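Local coordinates for protein mosquitocidal toxin (Bacillus sphaericus, PDB 2CB4) that probably kills mosquito larvae by transferring ADP-ribose from NAD+ to target proteins, an activity that resides in the catalytic domain described here, at residues V204-N209 against N219-P224; I70-E75 against F212-T217; S121-T126 against T182-I187. The protein carries 1 engineered substitution. All blocks are in the same frame, centred on the assembly; numbering follows the deposited sequence.

Contact 1: V204-N209 against N219-P224; sequences VRIWIN and NDVSGP
V221 presents its side chain to two isoleucines of strand 202-208, I206 and I208, and these three residues carry most of the contact. I208 meets it tip to tip: CD1 of I208 lies 3.7 Å from CG1 of V221 and 3.9 Å from its CG2, so that one methyl touches both branches of the valine. V221 CG1, anti to its backbone N (chi1 172°), also reaches I206, whose CG2 is 4.0 Å away as the two side chains pass one another, pointing opposite ways. The other arm of I206 is extended (chi2 163°) and carries CD1 onward to the loop backbone, 3.9 Å from CA of G223. No hydrogen bond links the segments, and the polar ties lie in the next shell. S222 O accepts from the hydroxyl of Y196, and the side chain of V221 rests on R193 and S194 of strand 192-199. I206 makes backbone hydrogen bonds to S228 and V230, while W207, pointing away from the loop, packs against V230 and gives its NE1 to E197. V204 and R205 together face E197 in a classic beta bulge. The arrangement is that of a crossover between parallel neighbours: the connection from strand 202-208 to strand 229-231 folds back over the sheet and covers the isoleucine face of the strand it has just left.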
loop_
_atom_site.group_PDB
_atom_site.type_symbol
_atom_site.label_atom_id
_atom_site.label_comp_id
_atom_site.label_asym_id
_atom_site.label_seq_id
_atom_site.Cartn_x
_atom_site.Cartn_y
_atom_site.Cartn_z
ATOM N N VAL A 204 15.093 37.537 -22.539
ATOM C CA VAL A 204 15.573 38.123 -21.294
ATOM C C VAL A 204 16.909 37.486 -20.898
ATOM O O VAL A 204 17.646 38.030 -20.086
ATOM C CB VAL A 204 14.511 38.013 -20.144
ATOM C CG1 VAL A 204 13.205 38.716 -20.538
ATOM C CG2 VAL A 204 14.259 36.572 -19.788
ATOM N N ARG A 205 17.248 36.361 -21.529
ATOM C CA ARG A 205 18.497 35.698 -21.219
ATOM C C ARG A 205 18.869 34.666 -22.250
ATOM O O ARG A 205 18.001 34.016 -22.832
ATOM C CB ARG A 205 18.373 35.019 -19.863
ATOM C CG ARG A 205 19.593 34.279 -19.404
ATOM C CD ARG A 205 19.514 34.122 -17.900
ATOM N NE ARG A 205 19.941 35.334 -17.211
ATOM C CZ ARG A 205 19.383 35.814 -16.096
ATOM N NH1 ARG A 205 18.352 35.192 -15.543
ATOM N NH2 ARG A 205 19.847 36.934 -15.550
ATOM N N ILE A 206 20.178 34.500 -22.436
ATOM C CA ILE A 206 20.733 33.503 -23.343
ATOM C C ILE A 206 21.563 32.570 -22.475
ATOM O O ILE A 206 22.440 33.018 -21.752
ATOM C CB ILE A 206 21.636 34.132 -24.433
ATOM C CG1 ILE A 206 20.800 35.075 -25.306
ATOM C CG2 ILE A 206 22.282 33.021 -25.310
ATOM C CD1 ILE A 206 21.620 36.047 -26.121
ATOM N N TRP A 207 21.230 31.285 -22.519
ATOM C CA TRP A 207 21.902 30.256 -21.741
ATOM C C TRP A 207 22.803 29.438 -22.652
ATOM O O TRP A 207 22.374 28.989 -23.715
ATOM C CB TRP A 207 20.870 29.287 -21.166
ATOM C CG TRP A 207 20.011 29.880 -20.093
ATOM C CD1 TRP A 207 18.771 30.493 -20.242
ATOM C CD2 TRP A 207 20.287 29.864 -18.695
ATOM N NE1 TRP A 207 18.301 30.886 -19.015
ATOM C CE2 TRP A 207 19.209 30.518 -18.048
ATOM C CE3 TRP A 207 21.369 29.400 -17.924
ATOM C CZ2 TRP A 207 19.173 30.695 -16.661
ATOM C CZ3 TRP A 207 21.325 29.586 -16.546
ATOM C CH2 TRP A 207 20.216 30.211 -15.925
ATOM N N ILE A 208 24.040 29.228 -22.205
ATOM C CA ILE A 208 25.010 28.425 -22.929
ATOM C C ILE A 208 25.210 27.128 -22.147
ATOM O O ILE A 208 25.359 27.165 -20.933
ATOM C CB ILE A 208 26.376 29.135 -23.024
ATOM C CG1 ILE A 208 26.221 30.572 -23.576
ATOM C CG2 ILE A 208 27.338 28.328 -23.877
ATOM C CD1 ILE A 208 25.686 30.606 -24.950
ATOM N N ASN A 209 25.199 25.991 -22.841
ATOM C CA ASN A 209 25.434 24.685 -22.209
ATOM C C ASN A 209 26.946 24.417 -22.374
ATOM O O ASN A 209 27.393 24.096 -23.464
ATOM C CB ASN A 209 24.658 23.588 -22.940
ATOM C CG ASN A 209 24.854 22.227 -22.315
ATOM O OD1 ASN A 209 25.510 22.088 -21.289
ATOM N ND2 ASN A 209 24.256 21.216 -22.915
ATOM N N ASN A 219 31.271 30.188 -28.591
ATOM C CA ASN A 219 31.303 31.629 -28.888
ATOM C C ASN A 219 30.509 32.008 -30.128
ATOM O O ASN A 219 30.270 33.185 -30.367
ATOM C CB ASN A 219 32.740 32.131 -28.999
ATOM C CG ASN A 219 33.382 32.306 -27.651
ATOM O OD1 ASN A 219 34.467 31.785 -27.395
ATOM N ND2 ASN A 219 32.678 32.989 -26.750
ATOM N N ASP A 220 30.092 31.012 -30.903
ATOM C CA ASP A 220 29.310 31.275 -32.109
ATOM C C ASP A 220 27.834 31.482 -31.790
ATOM O O ASP A 220 27.050 31.797 -32.683
ATOM C CB ASP A 220 29.433 30.120 -33.117
ATOM C CG ASP A 220 30.862 29.877 -33.574
ATOM O OD1 ASP A 220 31.716 30.794 -33.457
ATOM O OD2 ASP A 220 31.118 28.752 -34.057
ATOM N N VAL A 221 27.443 31.246 -30.537
ATOM C CA VAL A 221 26.057 31.418 -30.156
ATOM C C VAL A 221 25.706 32.905 -30.305
ATOM O O VAL A 221 26.345 33.805 -29.720
ATOM C CB VAL A 221 25.744 30.893 -28.724
ATOM C CG1 VAL A 221 24.308 31.281 -28.326
ATOM C CG2 VAL A 221 25.973 29.383 -28.631
ATOM N N SER A 222 24.693 33.140 -31.122
ATOM C CA SER A 222 24.218 34.480 -31.443
ATOM C C SER A 222 23.003 34.923 -30.626
ATOM O O SER A 222 22.278 34.117 -30.055
ATOM C CB SER A 222 23.829 34.532 -32.945
ATOM O OG SER A 222 22.992 33.428 -33.310
ATOM N N GLY A 223 22.755 36.222 -30.653
ATOM C CA GLY A 223 21.620 36.805 -29.994
ATOM C C GLY A 223 21.794 38.312 -30.069
ATOM O O GLY A 223 22.846 38.797 -30.512
ATOM N N PRO A 224 20.776 39.046 -29.624
ATOM C CA PRO A 224 20.835 40.500 -29.625
ATOM C C PRO A 224 21.979 40.951 -28.744
ATOM O O PRO A 224 22.571 40.162 -27.986
ATOM C CB PRO A 224 19.494 40.910 -29.015
ATOM C CG PRO A 224 18.557 39.803 -29.381
ATOM C CD PRO A 224 19.392 38.539 -29.491
#

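Contact 2: I70-E75 against F212-T217; sequences IQIDNE and FINPST
I72 buries more surface here than any other residue, and it does so chiefly through one methyl group. Its side chain runs out extended (chi2 166°) and sets CD1 into a niche formed by F212, N214 and T217. The methyl approaches the edge of the F212 ring, near the ring plane, with CE2 at 3.7 Å. It lies closer still to CB of N214, at 3.5 Å, while CG2 of T217 stands 4.1 Å off. I70 and I213 form a second apolar pair, their side chains crossing at about a right angle with I70 CG1 3.9 Å from I213 CG2. With I213 CG1 anti to the backbone N (chi1 -150°), CG2 is left between N and the carbonyl carbon, where it also lies over one face of the F212 ring, towards the rim. Each loop has internal bonds of its own. N214 O accepts from both T217 N and T217 OG1, the latter at 2.9 Å and nearly along the C=O axis, and T217 OG1 is further bonded to R193. In the other loop Q71 NE2 donates to D73 OD2 from well above the carboxylate plane. Beyond the pair, I213 also packs on F175 of the second subunit. With no hydrogen bond between the segments, the contact rests on non-directional apolar touches, chiefly of the I72 methyl and the I70-I213 pair; the bonds of Q71 with D73 and of N214 with T217 stay within their own segments, the latter at a 3-10 turn.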
loop_
_atom_site.group_PDB
_atom_site.type_symbol
_atom_site.label_atom_id
_atom_site.label_comp_id
_atom_site.label_asym_id
_atom_site.label_seq_id
_atom_site.Cartn_x
_atom_site.Cartn_y
_atom_site.Cartn_z
ATOM N N ILE A 70 29.887 15.825 -34.796
ATOM C CA ILE A 70 28.642 16.439 -35.167
ATOM C C ILE A 70 28.917 17.604 -36.105
ATOM O O ILE A 70 29.758 18.466 -35.843
ATOM C CB ILE A 70 27.824 16.910 -33.872
ATOM C CG1 ILE A 70 27.612 15.755 -32.893
ATOM C CG2 ILE A 70 26.514 17.492 -34.218
ATOM C CD1 ILE A 70 27.116 14.537 -33.543
ATOM N N GLN A 71 28.161 17.653 -37.185
ATOM C CA GLN A 71 28.233 18.724 -38.166
ATOM C C GLN A 71 27.483 19.934 -37.599
ATOM O O GLN A 71 26.257 19.902 -37.384
ATOM C CB GLN A 71 27.566 18.255 -39.472
ATOM C CG GLN A 71 27.688 19.230 -40.627
ATOM C CD GLN A 71 29.120 19.463 -40.999
ATOM O OE1 GLN A 71 29.944 18.549 -40.922
ATOM N NE2 GLN A 71 29.455 20.703 -41.342
ATOM N N ILE A 72 28.219 21.000 -37.351
ATOM C CA ILE A 72 27.644 22.199 -36.785
ATOM C C ILE A 72 27.637 23.327 -37.807
ATOM O O ILE A 72 28.611 24.058 -37.929
ATOM C CB ILE A 72 28.437 22.606 -35.478
ATOM C CG1 ILE A 72 28.349 21.472 -34.441
ATOM C CG2 ILE A 72 27.922 23.935 -34.894
ATOM C CD1 ILE A 72 29.300 21.606 -33.340
ATOM N N ASP A 73 26.537 23.451 -38.554
ATOM C CA ASP A 73 26.369 24.498 -39.560
ATOM C C ASP A 73 24.885 24.869 -39.629
ATOM O O ASP A 73 24.046 24.126 -39.140
ATOM C CB ASP A 73 26.921 24.084 -40.954
ATOM C CG ASP A 73 26.350 22.771 -41.474
ATOM O OD1 ASP A 73 25.262 22.331 -41.054
ATOM O OD2 ASP A 73 26.996 22.166 -42.356
ATOM N N ASN A 74 24.572 26.020 -40.222
ATOM C CA ASN A 74 23.197 26.489 -40.335
ATOM C C ASN A 74 22.245 25.453 -40.878
ATOM O O ASN A 74 21.088 25.365 -40.474
ATOM C CB ASN A 74 23.124 27.729 -41.214
ATOM C CG ASN A 74 23.743 28.948 -40.556
ATOM O OD1 ASN A 74 24.158 28.905 -39.401
ATOM N ND2 ASN A 74 23.799 30.044 -41.297
ATOM N N GLU A 75 22.746 24.690 -41.825
ATOM C CA GLU A 75 21.916 23.697 -42.485
ATOM C C GLU A 75 21.478 22.550 -41.578
ATOM O O GLU A 75 20.451 21.930 -41.827
ATOM C CB GLU A 75 22.674 23.211 -43.751
ATOM C CG GLU A 75 21.865 22.368 -44.721
ATOM C CD GLU A 75 22.739 21.390 -45.497
ATOM O OE1 GLU A 75 23.942 21.687 -45.719
ATOM O OE2 GLU A 75 22.214 20.310 -45.860
ATOM N N PHE A 212 28.180 21.146 -24.096
ATOM C CA PHE A 212 27.810 20.864 -25.468
ATOM C C PHE A 212 28.996 20.061 -26.104
ATOM O O PHE A 212 30.164 20.353 -25.872
ATOM C CB PHE A 212 27.561 22.178 -26.214
ATOM C CG PHE A 212 27.283 21.980 -27.681
ATOM C CD1 PHE A 212 26.193 21.222 -28.096
ATOM C CD2 PHE A 212 28.149 22.493 -28.642
ATOM C CE1 PHE A 212 25.949 21.000 -29.451
ATOM C CE2 PHE A 212 27.898 22.281 -30.003
ATOM C CZ PHE A 212 26.809 21.519 -30.399
ATOM N N ILE A 213 28.653 19.038 -26.874
ATOM C CA ILE A 213 29.582 18.131 -27.518
ATOM C C ILE A 213 30.802 18.790 -28.216
ATOM O O ILE A 213 31.871 18.192 -28.270
ATOM C CB ILE A 213 28.803 17.224 -28.481
ATOM C CG1 ILE A 213 29.477 15.851 -28.633
ATOM C CG2 ILE A 213 28.564 17.955 -29.800
ATOM C CD1 ILE A 213 29.862 15.217 -27.368
ATOM N N ASN A 214 30.658 20.018 -28.728
ATOM C CA ASN A 214 31.792 20.771 -29.341
ATOM C C ASN A 214 31.916 22.150 -28.706
ATOM O O ASN A 214 31.415 23.137 -29.244
ATOM C CB ASN A 214 31.615 20.958 -30.834
ATOM C CG ASN A 214 32.924 21.378 -31.527
ATOM O OD1 ASN A 214 33.108 21.105 -32.709
ATOM N ND2 ASN A 214 33.839 22.015 -30.783
ATOM N N PRO A 215 32.586 22.204 -27.565
ATOM C CA PRO A 215 32.764 23.442 -26.803
ATOM C C PRO A 215 33.500 24.577 -27.490
ATOM O O PRO A 215 33.421 25.728 -27.051
ATOM C CB PRO A 215 33.545 22.995 -25.545
ATOM C CG PRO A 215 33.727 21.517 -25.651
ATOM C CD PRO A 215 33.380 21.079 -27.020
ATOM N N SER A 216 34.243 24.274 -28.542
ATOM C CA SER A 216 34.984 25.336 -29.245
ATOM C C SER A 216 34.045 26.241 -30.044
ATOM O O SER A 216 34.422 27.350 -30.446
ATOM C CB SER A 216 36.072 24.748 -30.158
ATOM O OG SER A 216 35.497 23.974 -31.196
ATOM N N THR A 217 32.808 25.785 -30.257
ATOM C CA THR A 217 31.827 26.601 -30.993
ATOM C C THR A 217 30.930 27.468 -30.090
ATOM O O THR A 217 30.116 28.234 -30.594
ATOM C CB THR A 217 30.917 25.734 -31.865
ATOM O OG1 THR A 217 30.063 24.946 -31.015
ATOM C CG2 THR A 217 31.759 24.793 -32.783
#

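Contact 3: S121-T126 against T182-I187; sequences SIFVST and TFPGGI
F123 and P184 form a non-hydrogen-bonded pair in an antiparallel ladder between strands 123-131 and 180-184, part of the central sheet of the ADP-ribosyltransferase fold. The side chain of F123 slants across its partner strand, from T182 to P184. Its CB touches T182 CG2 at 3.5 Å; CD1 stays near the same methyl and comes 3.8 Å from P184 CA; CE1 then reaches P184 CB and CG, and CG1 of I122 covers one face of the ring over its centre. Further out, F123 packs on L111 and I43 and meets the ring of Y114.

V124 and F183 form the hydrogen-bonded pair between F123-P184 and the second non-hydrogen-bonded pair, S125-T182. F183 N donates to V124 O at 2.9 Å, in the carbonyl plane, and V124 N returns a bond to F183 O. At the end of the ladder G185 N donates to I122 O (2.7 Å, 161° at the hydrogen). There the chain leaves the strand in a type II turn from F183 to G186, which brings G186 CA within 3.6 Å of V124 CG2. On the face carrying V124 and F183, I187 CD1 lies over one face of the F183 ring and meets T126 CG2 tip to tip, while T126 OG1 lies in the ring plane at its edge and is bonded to I181 O.

S125 OG binds Y114 OH and, in this variant, OE1 of Q180, the engineered replacement of a glutamate that is probably the second of the Glu-x-Glu pair. S125 O accepts from R80; R80 and S125-T126 are consistent with the arginine and Ser-Thr elements of the NAD-binding cleft in related transferases. F183 O takes two donors, V124 N and G186 N, which reach it from opposite faces of its carbonyl plane.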
loop_
_atom_site.group_PDB
_atom_site.type_symbol
_atom_site.label_atom_id
_atom_site.label_comp_id
_atom_site.label_asym_id
_atom_site.label_seq_id
_atom_site.Cartn_x
_atom_site.Cartn_y
_atom_site.Cartn_z
ATOM N N SER A 121 4.494 9.146 -27.365
ATOM C CA SER A 121 5.329 8.214 -28.091
ATOM C C SER A 121 6.765 8.355 -27.654
ATOM O O SER A 121 7.074 9.132 -26.754
ATOM C CB SER A 121 5.214 8.516 -29.587
ATOM O OG SER A 121 5.854 9.734 -29.906
ATOM N N ILE A 122 7.640 7.594 -28.303
ATOM C CA ILE A 122 9.075 7.624 -28.044
ATOM C C ILE A 122 9.765 8.722 -28.879
ATOM O O ILE A 122 10.985 8.876 -28.819
ATOM C CB ILE A 122 9.731 6.265 -28.410
ATOM C CG1 ILE A 122 9.534 5.931 -29.900
ATOM C CG2 ILE A 122 9.225 5.138 -27.512
ATOM C CD1 ILE A 122 10.630 4.980 -30.473
ATOM N N PHE A 123 8.992 9.471 -29.662
ATOM C CA PHE A 123 9.556 10.521 -30.513
ATOM C C PHE A 123 9.622 11.911 -29.877
ATOM O O PHE A 123 8.716 12.344 -29.151
ATOM C CB PHE A 123 8.753 10.657 -31.841
ATOM C CG PHE A 123 8.525 9.349 -32.556
ATOM C CD1 PHE A 123 9.571 8.711 -33.226
ATOM C CD2 PHE A 123 7.258 8.744 -32.557
ATOM C CE1 PHE A 123 9.353 7.473 -33.851
ATOM C CE2 PHE A 123 7.041 7.523 -33.179
ATOM C CZ PHE A 123 8.091 6.885 -33.828
ATOM N N VAL A 124 10.677 12.652 -30.234
ATOM C CA VAL A 124 10.818 14.026 -29.774
ATOM C C VAL A 124 10.964 14.894 -31.013
ATOM O O VAL A 124 11.713 14.598 -31.874
ATOM C CB VAL A 124 12.052 14.199 -28.797
ATOM C CG1 VAL A 124 12.410 15.673 -28.602
ATOM C CG2 VAL A 124 11.760 13.542 -27.499
ATOM N N SER A 125 10.215 15.954 -31.132
ATOM C CA SER A 125 10.366 16.766 -32.329
ATOM C C SER A 125 11.315 17.928 -32.194
ATOM O O SER A 125 11.526 18.459 -31.122
ATOM C CB SER A 125 8.996 17.347 -32.744
ATOM O OG SER A 125 8.248 16.314 -33.344
ATOM N N THR A 126 11.788 18.395 -33.331
ATOM C CA THR A 126 12.598 19.619 -33.434
ATOM C C THR A 126 12.129 20.228 -34.775
ATOM O O THR A 126 11.468 19.601 -35.564
ATOM C CB THR A 126 14.120 19.362 -33.384
ATOM O OG1 THR A 126 14.462 18.571 -34.517
ATOM C CG2 THR A 126 14.506 18.538 -32.066
ATOM N N THR A 182 12.459 14.544 -36.563
ATOM C CA THR A 182 12.028 13.762 -35.402
ATOM C C THR A 182 13.119 12.830 -34.889
ATOM O O THR A 182 13.867 12.250 -35.708
ATOM C CB THR A 182 10.786 12.912 -35.769
ATOM O OG1 THR A 182 9.733 13.776 -36.203
ATOM C CG2 THR A 182 10.307 12.068 -34.609
ATOM N N PHE A 183 13.199 12.695 -33.542
ATOM C CA PHE A 183 14.200 11.861 -32.895
ATOM C C PHE A 183 13.589 10.756 -32.077
ATOM O O PHE A 183 13.094 10.989 -30.985
ATOM C CB PHE A 183 15.143 12.705 -32.037
ATOM C CG PHE A 183 16.004 13.643 -32.838
ATOM C CD1 PHE A 183 17.343 13.332 -33.118
ATOM C CD2 PHE A 183 15.475 14.819 -33.342
ATOM C CE1 PHE A 183 18.123 14.187 -33.881
ATOM C CE2 PHE A 183 16.256 15.692 -34.105
ATOM C CZ PHE A 183 17.580 15.370 -34.390
ATOM N N PRO A 184 13.644 9.530 -32.600
ATOM C CA PRO A 184 13.105 8.386 -31.861
ATOM C C PRO A 184 14.057 8.181 -30.677
ATOM O O PRO A 184 15.280 8.084 -30.864
ATOM C CB PRO A 184 13.214 7.214 -32.886
ATOM C CG PRO A 184 13.363 7.860 -34.223
ATOM C CD PRO A 184 14.146 9.133 -33.943
ATOM N N GLY A 185 13.513 8.180 -29.460
ATOM C CA GLY A 185 14.335 8.021 -28.263
ATOM C C GLY A 185 14.807 9.357 -27.656
ATOM O O GLY A 185 15.465 9.371 -26.616
ATOM N N GLY A 186 14.495 10.474 -28.308
ATOM C CA GLY A 186 14.881 11.776 -27.786
ATOM C C GLY A 186 16.308 12.204 -28.107
ATOM O O GLY A 186 16.969 11.630 -28.978
ATOM N N ILE A 187 16.760 13.229 -27.387
ATOM C CA ILE A 187 18.052 13.861 -27.570
ATOM C C ILE A 187 18.769 14.093 -26.226
ATOM O O ILE A 187 18.230 14.729 -25.332
ATOM C CB ILE A 187 17.800 15.248 -28.230
ATOM C CG1 ILE A 187 16.906 15.087 -29.468
ATOM C CG2 ILE A 187 19.105 16.020 -28.510
ATOM C CD1 ILE A 187 16.300 16.387 -29.981
#

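From the N terminus, residues 70-75 come first, in the loop that leads into strand 78-82, and they wait until 212-217 for their partner. The long loop closed by contact 2 encloses contact 3 entirely: 121-126 and 182-187 pair within it, joining two strands of the central sheet. Contact 1 opens after that ladder is complete, on strand 202-208, and closes at 219-224. Because 212-217 falls between its two segments, contacts 1 and 2 cross, and the single connection from strand 202-208 to strand 229-231 is tied both to its own strand and to the loop at 70-75. Contacts 1 and 3 reach the same sheet, their centres about 24 Å apart.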